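Local coordinates for probable leucine/isoleucine/valine-binding protein (Rhodopirellula baltica, PDB 4KV7) that probably binds leucine, isoleucine, valine or a related small ligand in the cleft of a two-lobed periplasmic binding protein, at residues 17-22 with 60-65; 35-40 with 303-308; 41-46 with 291-296; 108-113 with 324-329. The protein carries 1 engineered substitution. All coordinates share one frame; numbering follows the deposited sequence. Where two conformers were deposited one is given.

Interaction 1. Residues 17-22 with 60-65; sequences LLKFGM and KLIALD
Met22 and Leu61 meet on one face of a parallel strand pair, residues 17-22 beside 60-65, held by a ladder of five backbone hydrogen bonds. Phe20 sits at its centre: its N gives a 2.8 Å bond to Lys60 O and its O takes one from Ile62 N, both N-H groups aimed almost straight at their oxygens (173°). Met22 N gives a more bent bond to Ile62 O, and its O takes a straight one from Leu64 N. On the face carrying Phe20, Met22, Leu61 and Ala63, Leu61 is the bump that reaches across. Its CG lies opposite the backbone N (chi1 -178°), which lays CD1 over the neighbouring strand, 3.7 Å from Phe20 O, while CD2 meets Met22 CE at 4.0 Å. The selenomethionine runs out extended and bends at chi3 (-71°), bringing that methyl back to Leu61; Ala63 is short enough to lie beside the foot of the same chain, CB to CB 4.3 Å. On the other face Gly21 adds no side chain, and Lys19 and Ile62 meet, CD to CD1 4.0 Å, before the lysine amine leaves for His84 O. The pair forms the strands of a right-handed beta-alpha-beta unit: helix 31-50 covers the face of Met22 and Leu61, helix 70-81 packs on Ile62 and Leu64, and Gly21 bonds onward to Ala88 and Val90.

Interaction 2. Residues 35-40 with 303-308; sequences INMRHG and SLEGYI
Gly40, Ser303 and Met37 lie at the heart of a close helix-helix crossing, in which helix 31-50 and helix 301-319 pass at -40° with their local axes only 6.6 Å apart. Glycines on both sides, Gly40 and Gly306, allow this approach: backbone meets backbone, and Gly40 C lies 3.5 Å from Gly306 C. A beta carbon on Gly40 would run into Ser303 O and Tyr307 N. In its absence the helices trade CA-H...O contacts, Gly40 CA lying 3.3 Å from Ser303 O and Gly40 O facing Tyr307 CA. Ser303 CB lies against Asn36 O at 3.2 Å, and its hydroxyl stands between the backbone N and the carbonyl carbon (chi1 58°), pointing to the water shared with Asn36; the same OG also bonds to Tyr286 OH. Met37, a selenomethionine, starts out away from helix 301-319, but bends at chi2 and chi3 curl its end back, setting SE 3.5 Å from Gly306 N, with CE beyond it over Gly306 CA. Beside it the aliphatic part of Glu305 touches the selenium, and its carboxylate continues to a salt bridge with Arg135. Asn36 ND2 bonds to Glu32 O. One water joins the two helices, donating to Asn36 OD1 and accepting from Ser303 OG, each at 2.7 Å.

Interaction 3. Residues 41-46 with 291-296; sequences ILAAFD and RDYDPE
Tyr293 lays one face of its ring against the backbone of Leu42 and Ala43, packing the last turn of helix 281-293 on the flank of helix 31-50. The ring lies over the peptide that joins the two residues, with Ala43 N 4.1 Å above its centre, and Ala43 CA and CB stand over the end of the ring at CG. With CG placed opposite the backbone N (chi1 165°), the ring extends from its own helix along the neighbouring one, so that its far end comes to Leu42. There the leucine chain crosses the phenol at a slant: CB is 3.7 Å from Tyr293 CE1, and CD1 closes on the hydroxyl oxygen at 3.5 Å. That hydroxyl bonds to His39 ND1, one turn back on helix 31-50, which fixes the outer end of the ring. A leucine in place of Tyr293 would probably leave His39 ND1 without this partner and the peptide of Leu42 and Ala43 without its flat cover. At the solvent side Asp46 reaches toward the start of the tyrosine, OD2 coming 4.0 Å from Tyr293 CA. A water donates both its protons here, to Asp46 OD2 at 3.0 Å and to Asp292 O at 3.1 Å.

Interaction 4. Residues 108-113 with 324-329; sequences TKTPFF and ISRSSI
Residues 108-111 leave a helix through a Schellman turn, with Lys109 at positive phi (56°), and run past the first turn of helix 326-335, the nearest backbones being Thr110 and Arg326 with CA atoms 5.6 Å apart. Arg326 spans the gap. Its chain, extended from CG to NE, passes along the loop with CB 3.5 Å from Lys109 O, and brings the guanidinium over Thr110, whose OG1 stands 2.9 Å above the centre of the plane. The oxygen meets the flat cation face-on and sends its proton to Thr108 OG1 (2.8 Å); it would probably be favourably placed for the cation, though no hydrogen bond forms between them. NH1 gives a weak, bent bond to Thr108 O (3.1 Å, 132°), whereas NE and NH2 hydrogen-bond to Val86 O and Thr81 O. A methionine at this position is likely to leave the carbonyls of Thr108, Val86 and Thr81 without their shared donor and Thr110 OG1 without a cation over it. Farther along, the Pro111 ring crosses the arginine chain at about a right angle, CG touching Arg326 O (3.4 Å), and the same CG reaches Ile329 CG2. The contact lies next to strands 89-90 and 112-113: Pro111 and Phe113 bond to Val89, Phe113 packs on helix 301-319, and Ile329 meets Phe20 of strand 16-24.

How the interactions relate
From the N terminus, strand 16-24 leads into helix 31-50 and back to strand 57-65, where interaction 1 closes the first and shortest loop. The helix within that loop then receives two late segments: 291-296 closes interaction 3, nested inside the longer loop that interaction 2 closes at 303-308. Both cross interaction 1, whose strands also pack on this helix, through Arg38, Ile41 and Leu42. Interaction 4 opens at 108-113, after interaction 1 is complete, and closes last, crossing interactions 2 and 3. It touches neither, yet meets interaction 1 through Ile329 and Phe20. Together they tie the late helices 281-293, 301-319 and 326-335 back onto the N-terminal part of the chain.

Interaction 1. Residues 17-22 with 60-65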
loop_
_atom_site.group_PDB
_atom_site.type_symbol
_atom_site.label_atom_id
_atom_site.label_comp_id
_atom_site.label_asym_id
_atom_site.label_seq_id
_atom_site.Cartn_x
_atom_site.Cartn_y
_atom_site.Cartn_z
ATOM N N LEU A 17 -18.037 -7.003 -21.493
ATOM C CA LEU A 17 -17.843 -6.902 -20.059
ATOM C C LEU A 17 -16.411 -7.296 -19.698
ATOM O O LEU A 17 -15.959 -8.392 -20.036
ATOM C CB LEU A 17 -18.839 -7.812 -19.340
ATOM C CG LEU A 17 -18.807 -7.739 -17.815
ATOM C CD1 LEU A 17 -19.246 -6.360 -17.343
ATOM C CD2 LEU A 17 -19.672 -8.831 -17.201
ATOM N N LEU A 18 -15.695 -6.391 -19.037
ATOM C CA LEU A 18 -14.338 -6.664 -18.570
ATOM C C LEU A 18 -14.354 -6.796 -17.056
ATOM O O LEU A 18 -14.463 -5.802 -16.345
ATOM C CB LEU A 18 -13.384 -5.545 -18.998
ATOM C CG LEU A 18 -13.342 -5.213 -20.489
ATOM C CD1 LEU A 18 -12.364 -4.072 -20.749
ATOM C CD2 LEU A 18 -12.970 -6.441 -21.315
ATOM N N LYS A 19 -14.254 -8.031 -16.570
ATOM C CA LYS A 19 -14.320 -8.312 -15.139
ATOM C C LYS A 19 -12.947 -8.354 -14.490
ATOM O O LYS A 19 -12.067 -9.103 -14.916
ATOM C CB LYS A 19 -15.038 -9.644 -14.897
ATOM C CG LYS A 19 -16.528 -9.630 -15.221
ATOM C CD LYS A 19 -17.180 -10.998 -15.024
ATOM C CE LYS A 19 -16.660 -12.002 -16.025
ATOM N NZ LYS A 19 -17.347 -13.331 -15.901
ATOM N N PHE A 20 -12.785 -7.548 -13.453
ATOM C CA PHE A 20 -11.578 -7.564 -12.643
ATOM C C PHE A 20 -11.932 -7.995 -11.230
ATOM O O PHE A 20 -13.020 -7.692 -10.743
ATOM C CB PHE A 20 -10.920 -6.188 -12.680
ATOM C CG PHE A 20 -10.431 -5.832 -14.044
ATOM C CD1 PHE A 20 -9.269 -6.408 -14.534
ATOM C CD2 PHE A 20 -11.174 -5.012 -14.877
ATOM C CE1 PHE A 20 -8.824 -6.131 -15.806
ATOM C CE2 PHE A 20 -10.733 -4.730 -16.160
ATOM C CZ PHE A 20 -9.558 -5.293 -16.629
ATOM N N GLY A 21 -11.032 -8.722 -10.577
ATOM C CA GLY A 21 -11.308 -9.213 -9.241
ATOM C C GLY A 21 -10.448 -8.565 -8.178
ATOM O O GLY A 21 -9.400 -7.988 -8.469
HETATM N N MSE A 22 -10.899 -8.670 -6.936
HETATM C CA MSE A 22 -10.169 -8.166 -5.784
HETATM C C MSE A 22 -10.599 -8.968 -4.570
HETATM O O MSE A 22 -11.790 -9.224 -4.394
HETATM C CB MSE A 22 -10.488 -6.677 -5.598
HETATM C CG MSE A 22 -9.852 -5.997 -4.377
HETATM SE SE MSE A 22 -10.525 -4.156 -4.030
HETATM C CE MSE A 22 -9.666 -3.296 -5.544
ATOM N N LYS A 60 -16.035 -3.861 -14.716
ATOM C CA LYS A 60 -16.724 -4.346 -13.528
ATOM C C LYS A 60 -15.689 -4.861 -12.554
ATOM O O LYS A 60 -14.784 -5.605 -12.938
ATOM C CB LYS A 60 -17.695 -5.474 -13.881
ATOM C CG LYS A 60 -18.466 -6.016 -12.676
ATOM C CD LYS A 60 -19.403 -7.157 -13.073
ATOM C CE LYS A 60 -20.170 -7.689 -11.868
ATOM N NZ LYS A 60 -21.169 -6.701 -11.369
ATOM N N LEU A 61 -15.812 -4.452 -11.297
ATOM C CA LEU A 61 -14.950 -4.960 -10.242
ATOM C C LEU A 61 -15.736 -5.908 -9.355
ATOM O O LEU A 61 -16.785 -5.533 -8.820
ATOM C CB LEU A 61 -14.422 -3.816 -9.387
ATOM C CG LEU A 61 -13.456 -4.227 -8.266
ATOM C CD1 LEU A 61 -12.124 -4.697 -8.833
ATOM C CD2 LEU A 61 -13.231 -3.069 -7.294
ATOM N N ILE A 62 -15.253 -7.140 -9.231
ATOM C CA ILE A 62 -15.830 -8.108 -8.305
ATOM C C ILE A 62 -14.926 -8.120 -7.082
ATOM O O ILE A 62 -13.797 -8.624 -7.130
ATOM C CB ILE A 62 -15.913 -9.501 -8.934
ATOM C CG1 ILE A 62 -16.747 -9.431 -10.215
ATOM C CG2 ILE A 62 -16.499 -10.502 -7.940
ATOM C CD1 ILE A 62 -16.765 -10.713 -11.021
ATOM N N ALA A 63 -15.393 -7.495 -6.003
ATOM C CA ALA A 63 -14.593 -7.312 -4.798
ATOM C C ALA A 63 -15.135 -8.171 -3.667
ATOM O O ALA A 63 -16.280 -7.995 -3.240
ATOM C CB ALA A 63 -14.577 -5.849 -4.393
ATOM N N LEU A 64 -14.312 -9.103 -3.201
ATOM C CA LEU A 64 -14.686 -10.038 -2.154
ATOM C C LEU A 64 -13.919 -9.684 -0.884
ATOM O O LEU A 64 -12.741 -9.336 -0.939
ATOM C CB LEU A 64 -14.356 -11.465 -2.589
ATOM C CG LEU A 64 -14.973 -11.907 -3.923
ATOM C CD1 LEU A 64 -14.638 -13.359 -4.237
ATOM C CD2 LEU A 64 -16.482 -11.686 -3.953
ATOM N N ASP A 65 -14.598 -9.779 0.252
ATOM C CA ASP A 65 -14.022 -9.468 1.552
ATOM C C ASP A 65 -13.242 -10.660 2.088
ATOM O O ASP A 65 -13.760 -11.769 2.148
ATOM C CB ASP A 65 -15.165 -9.129 2.513
ATOM C CG ASP A 65 -14.695 -8.635 3.879
ATOM O OD1 ASP A 65 -13.524 -8.247 4.059
ATOM O OD2 ASP A 65 -15.564 -8.614 4.784
#

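Interaction 2. Residues 35-40 with 303-308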
loop_
_atom_site.group_PDB
_atom_site.type_symbol
_atom_site.label_atom_id
_atom_site.label_comp_id
_atom_site.label_asym_id
_atom_site.label_seq_id
_atom_site.Cartn_x
_atom_site.Cartn_y
_atom_site.Cartn_z
ATOM N N ILE A 35 -11.406 -0.849 1.849
ATOM C CA ILE A 35 -12.508 0.021 1.447
ATOM C C ILE A 35 -12.004 1.146 0.556
ATOM O O ILE A 35 -12.579 1.443 -0.496
ATOM C CB ILE A 35 -13.233 0.596 2.674
ATOM C CG1 ILE A 35 -14.055 -0.505 3.354
ATOM C CG2 ILE A 35 -14.134 1.750 2.282
ATOM C CD1 ILE A 35 -14.613 -0.133 4.714
ATOM N N ASN A 36 -10.898 1.755 0.953
ATOM C CA ASN A 36 -10.384 2.888 0.206
ATOM C C ASN A 36 -9.620 2.525 -1.051
ATOM O O ASN A 36 -9.696 3.266 -2.034
ATOM C CB ASN A 36 -9.639 3.842 1.130
ATOM C CG ASN A 36 -10.598 4.603 2.012
ATOM O OD1 ASN A 36 -11.303 5.493 1.543
ATOM N ND2 ASN A 36 -10.695 4.214 3.275
HETATM N N MSE A 37 -8.941 1.380 -1.056
HETATM C CA MSE A 37 -8.361 0.883 -2.299
HETATM C C MSE A 37 -9.469 0.632 -3.317
HETATM O O MSE A 37 -9.351 1.004 -4.492
HETATM C CB MSE A 37 -7.586 -0.415 -2.069
HETATM C CG MSE A 37 -6.127 -0.242 -1.692
HETATM SE SE MSE A 37 -5.072 0.721 -3.031
HETATM C CE MSE A 37 -4.884 -0.636 -4.394
ATOM N N ARG A 38 -10.546 -0.013 -2.876
ATOM C CA ARG A 38 -11.679 -0.274 -3.742
ATOM C C ARG A 38 -12.273 1.025 -4.279
ATOM O O ARG A 38 -12.535 1.130 -5.474
ATOM C CB ARG A 38 -12.735 -1.100 -3.005
ATOM C CG ARG A 38 -14.026 -1.283 -3.793
ATOM C CD ARG A 38 -14.952 -2.265 -3.095
ATOM N NE ARG A 38 -16.220 -2.465 -3.785
ATOM C CZ ARG A 38 -17.269 -1.665 -3.648
ATOM N NH1 ARG A 38 -17.211 -0.594 -2.871
ATOM N NH2 ARG A 38 -18.391 -1.927 -4.303
ATOM N N HIS A 39 -12.486 2.016 -3.419
ATOM C CA HIS A 39 -13.020 3.287 -3.890
ATOM C C HIS A 39 -12.126 3.940 -4.944
ATOM O O HIS A 39 -12.626 4.516 -5.910
ATOM C CB HIS A 39 -13.249 4.260 -2.739
ATOM C CG HIS A 39 -14.461 3.955 -1.915
ATOM N ND1 HIS A 39 -15.663 3.578 -2.471
ATOM C CD2 HIS A 39 -14.658 4.000 -0.577
ATOM C CE1 HIS A 39 -16.549 3.394 -1.507
ATOM N NE2 HIS A 39 -15.966 3.650 -0.350
ATOM N N GLY A 40 -10.812 3.896 -4.745
ATOM C CA GLY A 40 -9.900 4.497 -5.707
ATOM C C GLY A 40 -9.988 3.839 -7.074
ATOM O O GLY A 40 -10.040 4.523 -8.101
ATOM N N SER A 303 -6.849 5.684 -1.241
ATOM C CA SER A 303 -7.633 5.742 -2.464
ATOM C C SER A 303 -6.864 6.366 -3.619
ATOM O O SER A 303 -7.121 6.023 -4.767
ATOM C CB SER A 303 -8.985 6.425 -2.265
ATOM O OG SER A 303 -8.850 7.741 -1.775
ATOM N N LEU A 304 -5.923 7.271 -3.344
ATOM C CA LEU A 304 -5.071 7.782 -4.407
ATOM C C LEU A 304 -4.270 6.643 -5.026
ATOM O O LEU A 304 -4.158 6.556 -6.247
ATOM C CB LEU A 304 -4.155 8.886 -3.880
ATOM C CG LEU A 304 -3.079 9.399 -4.838
ATOM C CD1 LEU A 304 -3.697 9.882 -6.155
ATOM C CD2 LEU A 304 -2.323 10.531 -4.181
ATOM N N GLU A 305 -3.729 5.743 -4.203
ATOM C CA GLU A 305 -3.043 4.577 -4.751
ATOM C C GLU A 305 -3.987 3.709 -5.598
ATOM O O GLU A 305 -3.610 3.256 -6.678
ATOM C CB GLU A 305 -2.377 3.753 -3.645
ATOM C CG GLU A 305 -1.551 2.589 -4.163
ATOM C CD GLU A 305 -0.747 1.886 -3.084
ATOM O OE1 GLU A 305 -0.696 2.381 -1.932
ATOM O OE2 GLU A 305 -0.166 0.817 -3.383
ATOM N N GLY A 306 -5.204 3.474 -5.116
ATOM C CA GLY A 306 -6.155 2.680 -5.877
ATOM C C GLY A 306 -6.483 3.322 -7.217
ATOM O O GLY A 306 -6.572 2.651 -8.254
ATOM N N TYR A 307 -6.647 4.638 -7.206
ATOM C CA TYR A 307 -6.901 5.391 -8.423
ATOM C C TYR A 307 -5.750 5.254 -9.421
ATOM O O TYR A 307 -5.971 5.060 -10.615
ATOM C CB TYR A 307 -7.187 6.859 -8.085
ATOM C CG TYR A 307 -7.362 7.727 -9.301
ATOM C CD1 TYR A 307 -8.569 7.757 -9.987
ATOM C CD2 TYR A 307 -6.314 8.510 -9.776
ATOM C CE1 TYR A 307 -8.726 8.544 -11.112
ATOM C CE2 TYR A 307 -6.467 9.304 -10.892
ATOM C CZ TYR A 307 -7.665 9.310 -11.560
ATOM O OH TYR A 307 -7.772 10.113 -12.673
ATOM N N ILE A 308 -4.517 5.363 -8.937
ATOM C CA ILE A 308 -3.331 5.187 -9.776
ATOM C C ILE A 308 -3.295 3.795 -10.400
ATOM O O ILE A 308 -3.053 3.654 -11.604
ATOM C CB ILE A 308 -2.051 5.451 -8.973
ATOM C CG1 ILE A 308 -1.937 6.947 -8.703
ATOM C CG2 ILE A 308 -0.815 4.921 -9.710
ATOM C CD1 ILE A 308 -0.934 7.334 -7.635
HETATM O O HOH W 1 -10.342 7.802 0.418
#

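Interaction 3. Residues 41-46 with 291-296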
loop_
_atom_site.group_PDB
_atom_site.type_symbol
_atom_site.label_atom_id
_atom_site.label_comp_id
_atom_site.label_asym_id
_atom_site.label_seq_id
_atom_site.Cartn_x
_atom_site.Cartn_y
_atom_site.Cartn_z
ATOM N N ILE A 41 -10.007 2.510 -7.082
ATOM C CA ILE A 41 -10.175 1.767 -8.327
ATOM C C ILE A 41 -11.516 2.110 -8.979
ATOM O O ILE A 41 -11.595 2.360 -10.187
ATOM C CB ILE A 41 -10.074 0.243 -8.075
ATOM C CG1 ILE A 41 -8.640 -0.144 -7.713
ATOM C CG2 ILE A 41 -10.577 -0.553 -9.285
ATOM C CD1 ILE A 41 -7.740 -0.276 -8.903
ATOM N N LEU A 42 -12.580 2.122 -8.187
ATOM C CA LEU A 42 -13.892 2.405 -8.747
ATOM C C LEU A 42 -14.011 3.832 -9.260
ATOM O O LEU A 42 -14.694 4.079 -10.250
ATOM C CB LEU A 42 -14.992 2.095 -7.735
ATOM C CG LEU A 42 -15.192 0.609 -7.422
ATOM C CD1 LEU A 42 -16.227 0.425 -6.325
ATOM C CD2 LEU A 42 -15.601 -0.169 -8.677
ATOM N N ALA A 43 -13.332 4.773 -8.611
ATOM C CA ALA A 43 -13.339 6.147 -9.103
ATOM C C ALA A 43 -12.630 6.222 -10.459
ATOM O O ALA A 43 -13.074 6.928 -11.371
ATOM C CB ALA A 43 -12.688 7.085 -8.106
ATOM N N ALA A 44 -11.529 5.481 -10.593
ATOM C CA ALA A 44 -10.830 5.399 -11.880
ATOM C C ALA A 44 -11.729 4.769 -12.947
ATOM O O ALA A 44 -11.782 5.232 -14.083
ATOM C CB ALA A 44 -9.531 4.622 -11.746
ATOM N N PHE A 45 -12.440 3.707 -12.581
ATOM C CA PHE A 45 -13.322 3.055 -13.545
ATOM C C PHE A 45 -14.474 3.984 -13.930
ATOM O O PHE A 45 -14.863 4.036 -15.087
ATOM C CB PHE A 45 -13.877 1.743 -12.983
ATOM C CG PHE A 45 -12.889 0.593 -12.953
ATOM C CD1 PHE A 45 -11.552 0.756 -13.311
ATOM C CD2 PHE A 45 -13.322 -0.671 -12.554
ATOM C CE1 PHE A 45 -10.678 -0.331 -13.283
ATOM C CE2 PHE A 45 -12.453 -1.745 -12.526
ATOM C CZ PHE A 45 -11.132 -1.574 -12.884
ATOM N N ASP A 46 -15.013 4.714 -12.952
ATOM C CA ASP A 46 -16.073 5.692 -13.196
ATOM C C ASP A 46 -15.638 6.759 -14.193
ATOM O O ASP A 46 -16.377 7.120 -15.115
ATOM C CB ASP A 46 -16.482 6.341 -11.869
ATOM C CG ASP A 46 -17.718 7.199 -11.991
ATOM O OD1 ASP A 46 -18.798 6.631 -12.259
ATOM O OD2 ASP A 46 -17.617 8.433 -11.810
ATOM N N ARG A 291 -14.488 13.387 -6.659
ATOM C CA ARG A 291 -15.590 14.311 -6.461
ATOM C C ARG A 291 -16.824 13.852 -7.240
ATOM O O ARG A 291 -17.949 13.902 -6.729
ATOM C CB ARG A 291 -15.189 15.726 -6.881
ATOM C CG ARG A 291 -16.200 16.791 -6.480
ATOM C CD ARG A 291 -15.739 18.194 -6.867
ATOM N NE ARG A 291 -15.578 18.327 -8.313
ATOM C CZ ARG A 291 -14.403 18.374 -8.938
ATOM N NH1 ARG A 291 -13.271 18.323 -8.250
ATOM N NH2 ARG A 291 -14.357 18.484 -10.258
ATOM N N ASP A 292 -16.614 13.400 -8.474
ATOM C CA ASP A 292 -17.718 12.941 -9.314
ATOM C C ASP A 292 -18.228 11.569 -8.879
ATOM O O ASP A 292 -19.415 11.275 -9.007
ATOM C CB ASP A 292 -17.302 12.891 -10.786
ATOM C CG ASP A 292 -17.239 14.268 -11.431
ATOM O OD1 ASP A 292 -17.634 15.264 -10.783
ATOM O OD2 ASP A 292 -16.804 14.342 -12.601
ATOM N N TYR A 293 -17.329 10.728 -8.378
ATOM C CA TYR A 293 -17.674 9.369 -7.958
ATOM C C TYR A 293 -18.502 9.384 -6.675
ATOM O O TYR A 293 -19.574 8.771 -6.609
ATOM C CB TYR A 293 -16.386 8.545 -7.808
ATOM C CG TYR A 293 -16.498 7.234 -7.057
ATOM C CD1 TYR A 293 -17.122 6.127 -7.626
ATOM C CD2 TYR A 293 -15.952 7.096 -5.791
ATOM C CE1 TYR A 293 -17.208 4.923 -6.938
ATOM C CE2 TYR A 293 -16.031 5.897 -5.098
ATOM C CZ TYR A 293 -16.665 4.822 -5.683
ATOM O OH TYR A 293 -16.748 3.627 -5.014
ATOM N N ASP A 294 -18.019 10.097 -5.664
ATOM C CA ASP A 294 -18.760 10.245 -4.413
ATOM C C ASP A 294 -18.151 11.394 -3.629
ATOM O O ASP A 294 -17.128 11.222 -2.974
ATOM C CB ASP A 294 -18.700 8.956 -3.585
ATOM C CG ASP A 294 -19.515 9.042 -2.297
ATOM O OD1 ASP A 294 -20.011 10.135 -1.965
ATOM O OD2 ASP A 294 -19.649 8.002 -1.613
ATOM N N PRO A 295 -18.790 12.570 -3.677
ATOM C CA PRO A 295 -18.211 13.744 -3.016
ATOM C C PRO A 295 -18.217 13.661 -1.487
ATOM O O PRO A 295 -17.626 14.520 -0.838
ATOM C CB PRO A 295 -19.117 14.883 -3.488
ATOM C CG PRO A 295 -20.431 14.223 -3.753
ATOM C CD PRO A 295 -20.070 12.884 -4.338
ATOM N N GLU A 296 -18.871 12.653 -0.913
ATOM C CA GLU A 296 -18.870 12.517 0.544
ATOM C C GLU A 296 -17.642 11.776 1.069
ATOM O O GLU A 296 -17.346 11.839 2.264
ATOM C CB GLU A 296 -20.144 11.830 1.046
ATOM C CG GLU A 296 -21.436 12.443 0.523
ATOM C CD GLU A 296 -21.556 13.944 0.778
ATOM O OE1 GLU A 296 -21.113 14.427 1.843
ATOM O OE2 GLU A 296 -22.113 14.638 -0.097
HETATM O O HOH W 2 -20.370 9.130 -10.966
#

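Interaction 4. Residues 108-113 with 324-329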
loop_
_atom_site.group_PDB
_atom_site.type_symbol
_atom_site.label_atom_id
_atom_site.label_comp_id
_atom_site.label_asym_id
_atom_site.label_seq_id
_atom_site.Cartn_x
_atom_site.Cartn_y
_atom_site.Cartn_z
ATOM N N THR A 108 -3.380 -20.080 -12.423
ATOM C CA THR A 108 -4.430 -19.753 -13.380
ATOM C C THR A 108 -3.972 -18.719 -14.407
ATOM O O THR A 108 -4.761 -18.286 -15.251
ATOM C CB THR A 108 -5.701 -19.244 -12.681
ATOM O OG1 THR A 108 -5.389 -18.077 -11.912
ATOM C CG2 THR A 108 -6.272 -20.316 -11.763
ATOM N N LYS A 109 -2.697 -18.341 -14.329
ATOM C CA LYS A 109 -2.098 -17.363 -15.242
ATOM C C LYS A 109 -2.862 -16.036 -15.242
ATOM O O LYS A 109 -3.060 -15.412 -16.285
ATOM C CB LYS A 109 -1.960 -17.951 -16.652
ATOM C CG LYS A 109 -1.098 -19.197 -16.670
ATOM C CD LYS A 109 -0.834 -19.682 -18.083
ATOM C CE LYS A 109 -0.015 -20.969 -18.074
ATOM N NZ LYS A 109 1.367 -20.756 -17.559
ATOM N N THR A 110 -3.284 -15.620 -14.056
ATOM C CA THR A 110 -4.058 -14.399 -13.890
ATOM C C THR A 110 -3.146 -13.290 -13.382
ATOM O O THR A 110 -2.541 -13.438 -12.322
ATOM C CB THR A 110 -5.180 -14.600 -12.850
ATOM O OG1 THR A 110 -6.012 -15.705 -13.227
ATOM C CG2 THR A 110 -6.037 -13.349 -12.722
ATOM N N PRO A 111 -3.052 -12.163 -14.111
ATOM C CA PRO A 111 -2.233 -11.048 -13.614
ATOM C C PRO A 111 -2.684 -10.601 -12.228
ATOM O O PRO A 111 -3.884 -10.503 -11.956
ATOM C CB PRO A 111 -2.475 -9.947 -14.650
ATOM C CG PRO A 111 -2.811 -10.686 -15.905
ATOM C CD PRO A 111 -3.586 -11.904 -15.461
ATOM N N PHE A 112 -1.707 -10.351 -11.361
ATOM C CA PHE A 112 -1.926 -9.951 -9.982
ATOM C C PHE A 112 -1.289 -8.559 -9.893
ATOM O O PHE A 112 -0.072 -8.424 -9.706
ATOM C CB PHE A 112 -1.253 -10.962 -9.044
ATOM C CG PHE A 112 -1.620 -10.801 -7.593
ATOM C CD1 PHE A 112 -2.779 -11.368 -7.084
ATOM C CD2 PHE A 112 -0.800 -10.095 -6.731
ATOM C CE1 PHE A 112 -3.111 -11.223 -5.748
ATOM C CE2 PHE A 112 -1.131 -9.955 -5.389
ATOM C CZ PHE A 112 -2.283 -10.523 -4.904
ATOM N N PHE A 113 -2.107 -7.525 -10.092
ATOM C CA PHE A 113 -1.607 -6.191 -10.409
ATOM C C PHE A 113 -1.938 -5.159 -9.340
ATOM O O PHE A 113 -3.084 -5.052 -8.895
ATOM C CB PHE A 113 -2.162 -5.710 -11.760
ATOM C CG PHE A 113 -1.781 -4.291 -12.080
ATOM C CD1 PHE A 113 -0.451 -3.962 -12.267
ATOM C CD2 PHE A 113 -2.733 -3.281 -12.159
ATOM C CE1 PHE A 113 -0.069 -2.661 -12.522
ATOM C CE2 PHE A 113 -2.360 -1.979 -12.424
ATOM C CZ PHE A 113 -1.028 -1.663 -12.602
ATOM N N ILE A 324 -9.115 -8.957 -25.359
ATOM C CA ILE A 324 -8.686 -8.599 -24.020
ATOM C C ILE A 324 -8.815 -9.845 -23.145
ATOM O O ILE A 324 -9.908 -10.387 -22.967
ATOM C CB ILE A 324 -9.501 -7.424 -23.477
ATOM C CG1 ILE A 324 -9.251 -6.187 -24.350
ATOM C CG2 ILE A 324 -9.130 -7.143 -22.026
ATOM C CD1 ILE A 324 -10.323 -5.123 -24.251
ATOM N N SER A 325 -7.678 -10.315 -22.642
ATOM C CA SER A 325 -7.616 -11.566 -21.903
ATOM C C SER A 325 -6.551 -11.441 -20.829
ATOM O O SER A 325 -5.836 -10.444 -20.770
ATOM C CB SER A 325 -7.230 -12.710 -22.838
ATOM O OG SER A 325 -5.909 -12.515 -23.324
ATOM N N ARG A 326 -6.448 -12.460 -19.979
ATOM C CA ARG A 326 -5.387 -12.519 -18.987
ATOM C C ARG A 326 -4.028 -12.356 -19.649
ATOM O O ARG A 326 -3.201 -11.572 -19.202
ATOM C CB ARG A 326 -5.444 -13.842 -18.229
ATOM C CG ARG A 326 -6.623 -13.927 -17.274
ATOM C CD ARG A 326 -6.721 -15.275 -16.592
ATOM N NE ARG A 326 -7.896 -15.297 -15.724
ATOM C CZ ARG A 326 -8.353 -16.373 -15.091
ATOM N NH1 ARG A 326 -7.719 -17.534 -15.195
ATOM N NH2 ARG A 326 -9.449 -16.281 -14.344
ATOM N N SER A 327 -3.806 -13.078 -20.742
ATOM C CA SER A 327 -2.513 -13.030 -21.407
ATOM C C SER A 327 -2.253 -11.678 -22.073
ATOM O O SER A 327 -1.149 -11.144 -21.986
ATOM C CB SER A 327 -2.377 -14.170 -22.418
ATOM O OG SER A 327 -3.334 -14.052 -23.454
ATOM N N SER A 328 -3.262 -11.108 -22.724
ATOM C CA SER A 328 -3.021 -9.823 -23.379
ATOM C C SER A 328 -2.904 -8.675 -22.367
ATOM O O SER A 328 -2.231 -7.684 -22.626
ATOM C CB SER A 328 -4.049 -9.527 -24.477
ATOM O OG SER A 328 -5.336 -9.298 -23.938
ATOM N N ILE A 329 -3.530 -8.814 -21.202
ATOM C CA ILE A 329 -3.360 -7.804 -20.164
ATOM C C ILE A 329 -1.956 -7.865 -19.560
ATOM O O ILE A 329 -1.317 -6.834 -19.374
ATOM C CB ILE A 329 -4.447 -7.893 -19.088
ATOM C CG1 ILE A 329 -5.767 -7.377 -19.669
ATOM C CG2 ILE A 329 -4.049 -7.100 -17.834
ATOM C CD1 ILE A 329 -6.956 -7.572 -18.771
#